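PDB 3MU7: xylanase and alpha-amylase inhibitor protein from Scadoxus multiflorus, which probably inhibits both xylanases and alpha-amylases, and is built as a TIM barrel of the glycosyl hydrolase family 18 type. Local coordinates for residues L3-Y8 with I251-S256. Residues are numbered along the deposited sequence; the frame is centred on the assembly and turned at random.
Sequences LDIAVY and IMLWDS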
loop_
_atom_site.group_PDB
_atom_site.type_symbol
_atom_site.label_atom_id
_atom_site.label_comp_id
_atom_site.label_asym_id
_atom_site.label_seq_id
_atom_site.Cartn_x
_atom_site.Cartn_y
_atom_site.Cartn_z
ATOM N N LEU A 3 5.464 9.932 -14.044
ATOM C CA LEU A 3 5.647 9.077 -12.822
ATOM C C LEU A 3 4.521 9.027 -11.799
ATOM O O LEU A 3 4.124 10.032 -11.212
ATOM C CB LEU A 3 6.924 9.444 -12.026
ATOM C CG LEU A 3 7.404 8.415 -10.966
ATOM C CD1 LEU A 3 8.164 7.271 -11.625
ATOM C CD2 LEU A 3 8.283 9.088 -9.913
ATOM N N ASP A 4 4.000 7.798 -11.617
ATOM C CA ASP A 4 2.971 7.499 -10.630
ATOM C C ASP A 4 3.641 7.172 -9.304
ATOM O O ASP A 4 4.554 6.347 -9.226
ATOM C CB ASP A 4 2.079 6.336 -11.068
ATOM C CG ASP A 4 1.155 6.701 -12.216
ATOM O OD1 ASP A 4 0.831 7.894 -12.380
ATOM O OD2 ASP A 4 0.739 5.783 -12.951
ATOM N N ILE A 5 3.159 7.843 -8.263
ATOM C CA ILE A 5 3.630 7.643 -6.899
ATOM C C ILE A 5 2.469 7.202 -6.018
ATOM O O ILE A 5 1.409 7.843 -6.000
ATOM C CB ILE A 5 4.288 8.922 -6.310
ATOM C CG1 ILE A 5 5.411 9.423 -7.226
ATOM C CG2 ILE A 5 4.789 8.682 -4.873
ATOM C CD1 ILE A 5 6.110 10.662 -6.732
ATOM N N ALA A 6 2.669 6.099 -5.305
ATOM C CA ALA A 6 1.761 5.667 -4.251
ATOM C C ALA A 6 2.362 6.094 -2.917
ATOM O O ALA A 6 3.573 6.022 -2.726
ATOM C CB ALA A 6 1.583 4.167 -4.287
ATOM N N VAL A 7 1.532 6.533 -1.982
ATOM C CA VAL A 7 2.044 6.933 -0.680
ATOM C C VAL A 7 1.150 6.399 0.430
ATOM O O VAL A 7 -0.079 6.396 0.295
ATOM C CB VAL A 7 2.217 8.484 -0.595
ATOM C CG1 VAL A 7 0.877 9.208 -0.583
ATOM C CG2 VAL A 7 3.067 8.882 0.609
ATOM N N TYR A 8 1.763 5.944 1.515
ATOM C CA TYR A 8 1.009 5.589 2.708
ATOM C C TYR A 8 0.660 6.834 3.506
ATOM O O TYR A 8 1.487 7.736 3.673
ATOM C CB TYR A 8 1.789 4.611 3.572
ATOM C CG TYR A 8 1.680 3.179 3.101
ATOM C CD1 TYR A 8 2.607 2.643 2.207
ATOM C CD2 TYR A 8 0.639 2.364 3.539
ATOM C CE1 TYR A 8 2.508 1.323 1.777
ATOM C CE2 TYR A 8 0.534 1.038 3.118
ATOM C CZ TYR A 8 1.470 0.532 2.231
ATOM O OH TYR A 8 1.404 -0.774 1.800
ATOM N N ILE A 251 6.881 4.544 -8.186
ATOM C CA ILE A 251 7.411 4.334 -6.842
ATOM C C ILE A 251 6.322 4.437 -5.786
ATOM O O ILE A 251 5.273 5.041 -6.004
ATOM C CB ILE A 251 8.586 5.286 -6.486
ATOM C CG1 ILE A 251 8.123 6.745 -6.447
ATOM C CG2 ILE A 251 9.775 5.066 -7.431
ATOM C CD1 ILE A 251 9.156 7.718 -5.889
ATOM N N MET A 252 6.593 3.810 -4.651
ATOM C CA MET A 252 5.784 3.965 -3.454
ATOM C C MET A 252 6.666 4.626 -2.400
ATOM O O MET A 252 7.871 4.359 -2.343
ATOM C CB MET A 252 5.250 2.606 -2.996
ATOM C CG MET A 252 4.493 2.613 -1.665
ATOM S SD MET A 252 5.545 2.482 -0.196
ATOM C CE MET A 252 5.840 0.718 -0.152
ATOM N N LEU A 253 6.073 5.498 -1.582
ATOM C CA LEU A 253 6.809 6.173 -0.525
ATOM C C LEU A 253 6.248 5.876 0.851
ATOM O O LEU A 253 5.034 6.003 1.103
ATOM C CB LEU A 253 6.847 7.689 -0.760
ATOM C CG LEU A 253 7.676 8.143 -1.959
ATOM C CD1 LEU A 253 7.482 9.632 -2.191
ATOM C CD2 LEU A 253 9.151 7.823 -1.777
ATOM N N TRP A 254 7.153 5.521 1.736
ATOM C CA TRP A 254 6.862 5.358 3.154
ATOM C C TRP A 254 7.473 6.587 3.836
ATOM O O TRP A 254 8.661 6.656 4.004
ATOM C CB TRP A 254 7.535 4.073 3.686
ATOM C CG TRP A 254 7.184 3.906 5.169
ATOM C CD1 TRP A 254 7.926 4.257 6.237
ATOM C CD2 TRP A 254 5.967 3.379 5.674
ATOM N NE1 TRP A 254 7.229 3.966 7.400
ATOM C CE2 TRP A 254 6.015 3.435 7.072
ATOM C CE3 TRP A 254 4.850 2.828 5.070
ATOM C CZ2 TRP A 254 4.954 2.980 7.874
ATOM C CZ3 TRP A 254 3.816 2.418 5.838
ATOM C CH2 TRP A 254 3.885 2.467 7.238
ATOM N N ASP A 255 6.688 7.608 4.157
ATOM C CA ASP A 255 5.236 7.689 4.090
ATOM C C ASP A 255 4.889 9.215 4.050
ATOM O O ASP A 255 5.740 10.029 4.113
ATOM C CB ASP A 255 4.547 7.063 5.321
ATOM C CG ASP A 255 5.071 7.627 6.644
ATOM O OD1 ASP A 255 5.569 8.707 6.715
ATOM O OD2 ASP A 255 5.005 6.875 7.590
ATOM N N SER A 256 3.624 9.528 3.912
ATOM C CA SER A 256 3.178 10.921 3.708
ATOM C C SER A 256 3.706 11.882 4.789
ATOM O O SER A 256 4.184 12.950 4.492
ATOM C CB SER A 256 1.661 10.971 3.630
ATOM O OG SER A 256 1.175 12.293 3.405
#
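With CG turned away from its own carbonyl carbon (chi1 -81°), Tyr8 presents its ring to Met252 and Trp254, while Trp254 extends CG opposite its backbone N (chi1 -179°), which brings its six-membered ring back to Tyr8. Trp254 CZ3 comes over one face of the Tyr8 ring, 3.6 Å from Tyr8 CG; the planes meet at 58°, an oblique pairing. At the ring's edge, in its plane, Met252 SD lies 3.8 Å from Tyr8 CD1, a Met-aromatic contact. The phenol oxygen is hydrogen-bonded to Asp122 OD2 and His124 ND1. A leucine in place of Tyr8 would probably leave Met252 SD and Trp254 CZ3 without their aromatic neighbour, and Asp122 and His124 without the hydroxyl they bond.

Strands 5-8 and 251-254 run parallel, axes 4.6 Å apart, and their pairing joins the first and last strands of the TIM barrel, closing it. Ala6 turns both polar backbone atoms to strand 251-254: its N donates to Ile251 O at 2.9 Å, and its O accepts Leu253 N at 2.8 Å. Toward helix 264-269, Ile5 and Ile251 lie side by side, CG1 to CG1 3.9 Å, and Leu253 CD1 meets Ile5 CG2. Past a cis peptide before Asp255, the N-cap of helix 256-262 with its OD1 bonded to Trp258 N, Ser256 N donates to Tyr8 O at 2.8 Å.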